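Local coordinates for protein probable chitinase (Chromobacterium violaceum, PDB 5JH8) that probably acts as a chitin-binding glycoside hydrolase of family 18, expected to cleave the beta-linked sugar polymer chitin, at residues A29-I35 / Y64-V70; P183-P187 / P226-G230. All blocks are in the same frame, centred on the assembly; numbering follows the deposited sequence. Where two conformers were deposited one is given.

Overall arrangement
The two contacts of this family 18 glycosyl hydrolase come one after the other along the chain. Starting from the N terminus, contact 1 pairs TIM-barrel strand 27-35 with strand 63-68, closing a loop that includes strand 41-43 and helix 50-58. The chain then passes through barrel strands 107-111, 142-146 and 172-176 before contact 2 opens. There the loop after strand 172-176 meets the start of the antiparallel excursion that follows strand 212-222, with helix 193-206 in between. The spans closed by contacts 1 and 2 neither nest nor cross. The centres of contacts 1 and 2 are 27 Å apart, and the nearest atoms of contacts 1 and 2 about 16 Å; bound histidine lies close to contact 1 and the selenium-containing ligand close to contact 2.

Contact 1: residues A29-I35 / Y64-V70; sequences AVDFYNI and YGCVSNV
Strands 29-35 and 64-68 run side by side as parallel neighbours of the TIM barrel, the axes of these short segments approaching to 4.4 Å with N-to-C directions 43° apart. Within these segments the first bond runs from Val30 N to Tyr64 O, 2.8 Å and almost straight; the next joins Cys66 N to Val30 O. Strand 29-35 then spends one residue more than its partner: Asp31 centres an inverse gamma turn, and Tyr33 rather than Phe32 pairs with Val67. Beyond it, Ser68 N bonds Tyr33 O and Ile35 N bonds Ser68 O.

The side chains separate onto two faces. Val30, Tyr33 and Val67 share one; Pro49 packs on Val30 and Tyr33, and Phe99 meets the Tyr33 ring edge-to-face. Val67 sends CG2 to Tyr33 CB at 4.1 Å, while its CG1, anti to the backbone N (chi1 -178°), reaches Ile35 CB at 3.7 Å; the Val67 and Ile35 side chains cross at about a right angle. Ala29, Asp31, Cys66 and Ser68 occupy the other face, where Ala29 and Cys66 touch Asn109, and Cys66 and Ser68 touch Asp111. The Asp31 side chain lies about 5 Å from the bound histidine, whose pocket includes Asp111 and Glu113. Asp31 OD2 bonds Ser9 OG. Two waters each bridge Asp31 OD1 and Ser68 OG, tentatively, because both residues are modelled twice; one also donates to Tyr33 O. A third water donates to Ile35 O at 2.8 Å and to Val70 O at 2.7 Å, linking the end of strand 29-35 to the loop after Ser68.

Contact 2: residues P183-P187 / P226-G230; sequences PAWDP and PGDGG
Pro183 and Gly229 meet where the CB-CG edge of the proline ring comes over the glycine carbonyl, the rest of the ring tilting away: Pro183 CB stands 3.5 Å from Gly229 O, and Pro183 CG is at 3.9 Å from Gly229 C. The contact joins a loop after barrel strand 172-176 to the start of the antiparallel excursion that follows strand 212-222, consistent with the insertion found between the last two barrel strands in many family 18 enzymes. The bound selenium-containing ligand touches Pro183, so this end borders the pocket that also includes Tyr178, Asp179 and Met231.

At the opposite end a second proline carries the packing. The Pro226 ring crosses obliquely to Pro187, with Pro226 CG set 4.0 Å from Pro187 CD, and Asp186 comes in beside the same ring. Although the Asp186 side chain leaves the backbone heading away, its CG is turned anti to the carbonyl carbon (chi1 -72°), which brings OD1 back to 3.4 Å from Pro226 CB.

Between the Pro183 and Pro226 ends the backbones come close. Pro226 and Gly227 have the backbone angles of the central pair in a type II turn, and a phi of 84° at Gly227 suits a residue without a side chain. Gly227 CA approaches Pro183 O to 3.0 Å, and Gly227 N donates to Trp185 O at 3.1 Å. The donor lies well above that carbonyl plane, and the acceptor also takes a weak bond from Trp223 NE1. With one clear hydrogen bond between the segments and proline packing at both ends, shape complementarity probably contributes much of the fit.

Contact 1: residues A29-I35 / Y64-V70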
ATOM      1  N   ALA A  29       5.365  -7.925   0.891  1.00  5.50           N
ATOM      2  CA  ALA A  29       5.582  -7.381  -0.432  1.00  5.93           C
ATOM      3  C   ALA A  29       6.987  -6.797  -0.495  1.00  5.85           C
ATOM      4  O   ALA A  29       7.297  -5.845   0.222  1.00  6.38           O
ATOM      5  CB  ALA A  29       4.541  -6.316  -0.730  1.00  5.94           C
ATOM      6  N   VAL A  30       7.833  -7.389  -1.332  1.00  6.30           N
ATOM      7  CA  VAL A  30       9.247  -7.024  -1.439  1.00  6.35           C
ATOM      8  C   VAL A  30       9.340  -5.986  -2.551  1.00  6.84           C
ATOM      9  O   VAL A  30       9.370  -6.320  -3.740  1.00  6.94           O
ATOM     10  CB  VAL A  30      10.125  -8.250  -1.683  1.00  7.12           C
ATOM     11  CG1 VAL A  30      11.563  -7.847  -1.792  1.00  7.83           C
ATOM     12  CG2 VAL A  30       9.946  -9.265  -0.543  1.00  7.76           C
ATOM     13  N   ASP A  31       9.325  -4.711  -2.143  0.53  6.59           N
ATOM     14  CA  ASP A  31       9.177  -3.546  -3.026  0.53  6.69           C
ATOM     15  C   ASP A  31      10.556  -3.048  -3.465  0.53  7.13           C
ATOM     16  O   ASP A  31      11.042  -2.002  -3.026  0.53  8.93           O
ATOM     17  CB  ASP A  31       8.396  -2.465  -2.282  0.53  8.43           C
ATOM     18  CG  ASP A  31       8.283  -1.175  -3.046  0.53 10.08           C
ATOM     19  OD1 ASP A  31       7.821  -1.223  -4.198  0.53  9.15           O
ATOM     20  OD2 ASP A  31       8.622  -0.109  -2.484  0.53 10.62           O
ATOM     21  N   PHE A  32      11.186  -3.834  -4.347  1.00  7.50           N
ATOM     22  CA  PHE A  32      12.558  -3.573  -4.767  1.00  7.93           C
ATOM     23  C   PHE A  32      12.751  -3.625  -6.273  1.00  7.77           C
ATOM     24  O   PHE A  32      13.902  -3.639  -6.728  1.00  9.11           O
ATOM     25  CB  PHE A  32      13.534  -4.527  -4.055  1.00  7.98           C
ATOM     26  CG  PHE A  32      13.958  -4.038  -2.700  1.00  7.78           C
ATOM     27  CD1 PHE A  32      13.099  -4.048  -1.618  1.00  7.77           C
ATOM     28  CD2 PHE A  32      15.228  -3.541  -2.523  1.00  9.34           C
ATOM     29  CE1 PHE A  32      13.494  -3.561  -0.392  1.00  8.56           C
ATOM     30  CE2 PHE A  32      15.627  -3.047  -1.310  1.00  9.58           C
ATOM     31  CZ  PHE A  32      14.761  -3.062  -0.239  1.00 10.01           C
ATOM     32  N   TYR A  33      11.674  -3.619  -7.056  1.00  7.37           N
ATOM     33  CA  TYR A  33      11.764  -3.970  -8.459  1.00  7.07           C
ATOM     34  C   TYR A  33      10.926  -3.036  -9.321  1.00  7.17           C
ATOM     35  O   TYR A  33       9.820  -2.636  -8.941  1.00  8.08           O
ATOM     36  CB  TYR A  33      11.297  -5.418  -8.676  1.00  7.17           C
ATOM     37  CG  TYR A  33      11.934  -6.378  -7.686  1.00  7.51           C
ATOM     38  CD1 TYR A  33      13.248  -6.777  -7.828  1.00  7.70           C
ATOM     39  CD2 TYR A  33      11.234  -6.836  -6.566  1.00  6.76           C
ATOM     40  CE1 TYR A  33      13.832  -7.628  -6.917  1.00  7.86           C
ATOM     41  CE2 TYR A  33      11.816  -7.672  -5.658  1.00  7.51           C
ATOM     42  CZ  TYR A  33      13.116  -8.070  -5.825  1.00  8.14           C
ATOM     43  OH  TYR A  33      13.676  -8.937  -4.915  1.00  8.72           O
ATOM     44  N   ASN A  34      11.451  -2.749 -10.514  1.00  8.24           N
ATOM     45  CA  ASN A  34      10.725  -2.021 -11.546  1.00  8.72           C
ATOM     46  C   ASN A  34      10.523  -2.930 -12.757  1.00  8.41           C
ATOM     47  O   ASN A  34      11.114  -4.017 -12.856  1.00  9.02           O
ATOM     48  CB  ASN A  34      11.493  -0.755 -11.950  1.00  9.63           C
ATOM     49  CG  ASN A  34      11.619   0.246 -10.810  1.00  9.92           C
ATOM     50  OD1 ASN A  34      10.787   0.288  -9.902  1.00 11.99           O
ATOM     51  ND2 ASN A  34      12.663   1.062 -10.855  1.00 12.04           N
ATOM     52  N   ILE A  35       9.680  -2.479 -13.686  1.00  8.95           N
ATOM     53  CA  ILE A  35       9.518  -3.135 -14.977  1.00  9.53           C
ATOM     54  C   ILE A  35       9.709  -2.085 -16.057  1.00  9.56           C
ATOM     55  O   ILE A  35       9.324  -0.923 -15.882  1.00 10.15           O
ATOM     56  CB  ILE A  35       8.156  -3.866 -15.088  1.00 10.19           C
ATOM     57  CG1 ILE A  35       8.114  -4.798 -16.299  1.00 10.50           C
ATOM     58  CG2 ILE A  35       6.988  -2.909 -15.054  1.00 10.92           C
ATOM     59  CD1 ILE A  35       6.977  -5.797 -16.256  1.00 10.96           C
ATOM     60  N   TYR A  64       6.127 -11.760  -1.829  1.00  6.25           N
ATOM     61  CA  TYR A  64       5.632 -11.338  -3.133  1.00  6.15           C
ATOM     62  C   TYR A  64       6.621 -10.356  -3.740  1.00  6.69           C
ATOM     63  O   TYR A  64       7.038  -9.402  -3.082  1.00  7.31           O
ATOM     64  CB  TYR A  64       4.245 -10.684  -3.015  1.00  6.31           C
ATOM     65  CG  TYR A  64       3.139 -11.659  -2.723  1.00  6.87           C
ATOM     66  CD1 TYR A  64       2.994 -12.235  -1.478  1.00  7.44           C
ATOM     67  CD2 TYR A  64       2.247 -12.028  -3.701  1.00  6.93           C
ATOM     68  CE1 TYR A  64       1.977 -13.159  -1.227  1.00  7.93           C
ATOM     69  CE2 TYR A  64       1.245 -12.930  -3.471  1.00  8.35           C
ATOM     70  CZ  TYR A  64       1.122 -13.511  -2.244  1.00  8.43           C
ATOM     71  OH  TYR A  64       0.099 -14.401  -2.057  1.00  9.31           O
ATOM     72  N   GLY A  65       6.974 -10.560  -5.000  1.00  6.28           N
ATOM     73  CA  GLY A  65       7.803  -9.594  -5.690  1.00  7.12           C
ATOM     74  C   GLY A  65       6.956  -8.409  -6.091  1.00  6.77           C
ATOM     75  O   GLY A  65       6.033  -8.572  -6.888  1.00  7.32           O
ATOM     76  N   CYS A  66       7.221  -7.238  -5.507  1.00  6.67           N
ATOM     77  CA  CYS A  66       6.430  -6.032  -5.763  1.00  6.28           C
ATOM     78  C   CYS A  66       7.131  -5.214  -6.838  1.00  6.19           C
ATOM     79  O   CYS A  66       8.250  -4.726  -6.635  1.00  7.33           O
ATOM     80  CB  CYS A  66       6.206  -5.259  -4.465  1.00  7.03           C
ATOM     81  SG  CYS A  66       5.362  -3.672  -4.669  1.00  8.56           S
ATOM     82  N   VAL A  67       6.469  -5.125  -7.985  1.00  6.54           N
ATOM     83  CA  VAL A  67       7.049  -4.613  -9.218  1.00  6.48           C
ATOM     84  C   VAL A  67       6.279  -3.371  -9.653  1.00  7.07           C
ATOM     85  O   VAL A  67       5.052  -3.417  -9.813  1.00  7.82           O
ATOM     86  CB  VAL A  67       7.029  -5.673 -10.338  1.00  7.19           C
ATOM     87  CG1 VAL A  67       7.674  -5.117 -11.590  1.00  9.20           C
ATOM     88  CG2 VAL A  67       7.698  -6.960  -9.893  1.00  7.34           C
ATOM     89  N   SER A  68       7.008  -2.285  -9.864  0.55  7.06           N
ATOM     90  CA  SER A  68       6.413  -0.989 -10.131  0.55  7.42           C
ATOM     91  C   SER A  68       6.753  -0.499 -11.536  0.55  7.92           C
ATOM     92  O   SER A  68       7.791  -0.844 -12.118  0.55  8.97           O
ATOM     93  CB  SER A  68       6.889   0.034  -9.088  0.55  8.90           C
ATOM     94  OG  SER A  68       6.538  -0.380  -7.771  0.55 10.65           O
ATOM     95  N   ASN A  69       5.871   0.357 -12.062  1.00  8.37           N
ATOM     96  CA  ASN A  69       6.081   1.025 -13.343  1.00  8.41           C
ATOM     97  C   ASN A  69       6.750   2.378 -13.125  1.00  9.44           C
ATOM     98  O   ASN A  69       6.187   3.430 -13.401  1.00 10.59           O
ATOM     99  CB  ASN A  69       4.758   1.210 -14.079  1.00  8.47           C
ATOM    100  CG  ASN A  69       3.770   2.052 -13.291  1.00  8.45           C
ATOM    101  OD1 ASN A  69       3.606   1.868 -12.096  1.00  8.58           O
ATOM    102  ND2 ASN A  69       3.080   2.961 -13.969  1.00  9.53           N
ATOM    103  N   VAL A  70       7.959   2.325 -12.591  1.00 11.34           N
ATOM    104  CA  VAL A  70       8.766   3.502 -12.297  1.00 11.58           C
ATOM    105  C   VAL A  70       9.906   3.523 -13.307  1.00 11.53           C
ATOM    106  O   VAL A  70      10.562   2.496 -13.524  1.00 11.48           O
ATOM    107  CB  VAL A  70       9.278   3.458 -10.842  1.00 12.71           C
ATOM    108  CG1 VAL A  70      10.354   4.503 -10.627  1.00 13.84           C
ATOM    109  CG2 VAL A  70       8.117   3.672  -9.862  1.00 13.60           C
TER
HETATM  110  O   HOH W   1       8.614  -1.898  -6.545  1.00 18.65           O
HETATM  111  O   HOH W   2       6.467   0.697  -5.375  1.00 20.77           O
HETATM  112  O   HOH W   3      11.523   0.804 -15.364  1.00 13.27           O

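Contact 2: residues P183-P187 / P226-G230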
ATOM      1  N   PRO A 183       1.096  15.884   1.354  1.00  8.19           N
ATOM      2  CA  PRO A 183       1.703  17.215   1.513  1.00  8.82           C
ATOM      3  C   PRO A 183       1.335  18.203   0.432  1.00  9.26           C
ATOM      4  O   PRO A 183       1.202  19.386   0.729  1.00  9.99           O
ATOM      5  CB  PRO A 183       3.195  16.893   1.499  1.00 10.44           C
ATOM      6  CG  PRO A 183       3.228  15.537   2.238  1.00 10.38           C
ATOM      7  CD  PRO A 183       2.073  14.804   1.614  1.00  9.06           C
ATOM      8  N   ALA A 184       1.194  17.754  -0.813  1.00  8.91           N
ATOM      9  CA  ALA A 184       0.883  18.634  -1.937  1.00  9.59           C
ATOM     10  C   ALA A 184      -0.504  19.256  -1.847  1.00  8.74           C
ATOM     11  O   ALA A 184      -0.799  20.196  -2.606  1.00  9.25           O
ATOM     12  CB  ALA A 184       0.982  17.827  -3.219  1.00 10.60           C
ATOM     13  N   TRP A 185      -1.352  18.754  -0.951  1.00  8.63           N
ATOM     14  CA  TRP A 185      -2.744  19.174  -0.846  1.00  8.84           C
ATOM     15  C   TRP A 185      -2.982  19.832   0.515  1.00  8.97           C
ATOM     16  O   TRP A 185      -2.055  20.097   1.280  1.00  9.38           O
ATOM     17  CB  TRP A 185      -3.690  17.989  -1.051  1.00  9.47           C
ATOM     18  CG  TRP A 185      -3.542  17.259  -2.349  1.00  9.65           C
ATOM     19  CD1 TRP A 185      -2.904  17.666  -3.497  1.00 10.34           C
ATOM     20  CD2 TRP A 185      -4.059  15.965  -2.620  1.00 10.03           C
ATOM     21  NE1 TRP A 185      -2.999  16.688  -4.462  1.00 10.70           N
ATOM     22  CE2 TRP A 185      -3.694  15.624  -3.937  1.00 11.65           C
ATOM     23  CE3 TRP A 185      -4.789  15.047  -1.862  1.00 11.27           C
ATOM     24  CZ2 TRP A 185      -4.053  14.399  -4.517  1.00 13.76           C
ATOM     25  CZ3 TRP A 185      -5.124  13.835  -2.426  1.00 13.40           C
ATOM     26  CH2 TRP A 185      -4.769  13.523  -3.744  1.00 14.77           C
ATOM     27  N   ASP A 186      -4.252  20.107   0.808  1.00 10.61           N
ATOM     28  CA  ASP A 186      -4.613  20.667   2.104  1.00 10.55           C
ATOM     29  C   ASP A 186      -4.423  19.620   3.201  1.00  9.67           C
ATOM     30  O   ASP A 186      -4.625  18.430   2.967  1.00  9.90           O
ATOM     31  CB  ASP A 186      -6.091  21.071   2.133  1.00 12.78           C
ATOM     32  CG  ASP A 186      -6.405  22.307   1.306  1.00 16.86           C
ATOM     33  OD1 ASP A 186      -5.470  23.028   0.908  1.00 18.73           O
ATOM     34  OD2 ASP A 186      -7.607  22.552   1.063  1.00 19.76           O
ATOM     35  N   PRO A 187      -4.121  20.045   4.430  1.00  9.30           N
ATOM     36  CA  PRO A 187      -4.091  19.084   5.542  1.00  9.20           C
ATOM     37  C   PRO A 187      -5.428  18.387   5.731  1.00  9.19           C
ATOM     38  O   PRO A 187      -6.493  18.990   5.613  1.00 10.37           O
ATOM     39  CB  PRO A 187      -3.744  19.959   6.757  1.00  9.78           C
ATOM     40  CG  PRO A 187      -3.068  21.173   6.186  1.00 11.72           C
ATOM     41  CD  PRO A 187      -3.719  21.397   4.860  1.00 10.75           C
ATOM     42  N   PRO A 226      -0.774  24.393   3.557  1.00 12.30           N
ATOM     43  CA  PRO A 226      -1.287  23.582   2.439  1.00 11.69           C
ATOM     44  C   PRO A 226      -0.269  23.537   1.315  1.00 11.15           C
ATOM     45  O   PRO A 226       0.304  24.561   0.948  1.00 11.57           O
ATOM     46  CB  PRO A 226      -2.571  24.307   2.032  1.00 12.98           C
ATOM     47  CG  PRO A 226      -3.009  24.972   3.288  1.00 13.79           C
ATOM     48  CD  PRO A 226      -1.744  25.423   3.960  1.00 13.47           C
ATOM     49  N   GLY A 227      -0.013  22.343   0.791  1.00 11.21           N
ATOM     50  CA  GLY A 227       0.934  22.176  -0.281  1.00 10.99           C
ATOM     51  C   GLY A 227       2.380  22.060   0.142  1.00 11.39           C
ATOM     52  O   GLY A 227       3.230  21.846  -0.732  1.00 14.04           O
ATOM     53  N   ASP A 228       2.693  22.191   1.433  1.00 10.55           N
ATOM     54  CA  ASP A 228       4.080  22.214   1.906  1.00 10.70           C
ATOM     55  C   ASP A 228       4.165  21.351   3.160  1.00 11.04           C
ATOM     56  O   ASP A 228       3.810  21.802   4.256  1.00 11.48           O
ATOM     57  CB  ASP A 228       4.487  23.658   2.185  1.00 13.10           C
ATOM     58  CG  ASP A 228       5.953  23.823   2.491  1.00 16.11           C
ATOM     59  OD1 ASP A 228       6.644  22.839   2.823  1.00 17.62           O
ATOM     60  OD2 ASP A 228       6.421  24.976   2.403  1.00 19.05           O
ATOM     61  N   GLY A 229       4.637  20.113   3.008  1.00 10.93           N
ATOM     62  CA  GLY A 229       4.675  19.213   4.141  1.00 10.86           C
ATOM     63  C   GLY A 229       5.618  18.056   3.909  1.00  9.87           C
ATOM     64  O   GLY A 229       6.252  17.925   2.860  1.00 10.95           O
ATOM     65  N   GLY A 230       5.656  17.181   4.906  1.00  9.99           N
ATOM     66  CA  GLY A 230       6.540  16.039   4.869  1.00  9.99           C
ATOM     67  C   GLY A 230       5.971  14.884   5.663  1.00  9.19           C
ATOM     68  O   GLY A 230       5.074  15.041   6.490  1.00  9.61           O
TER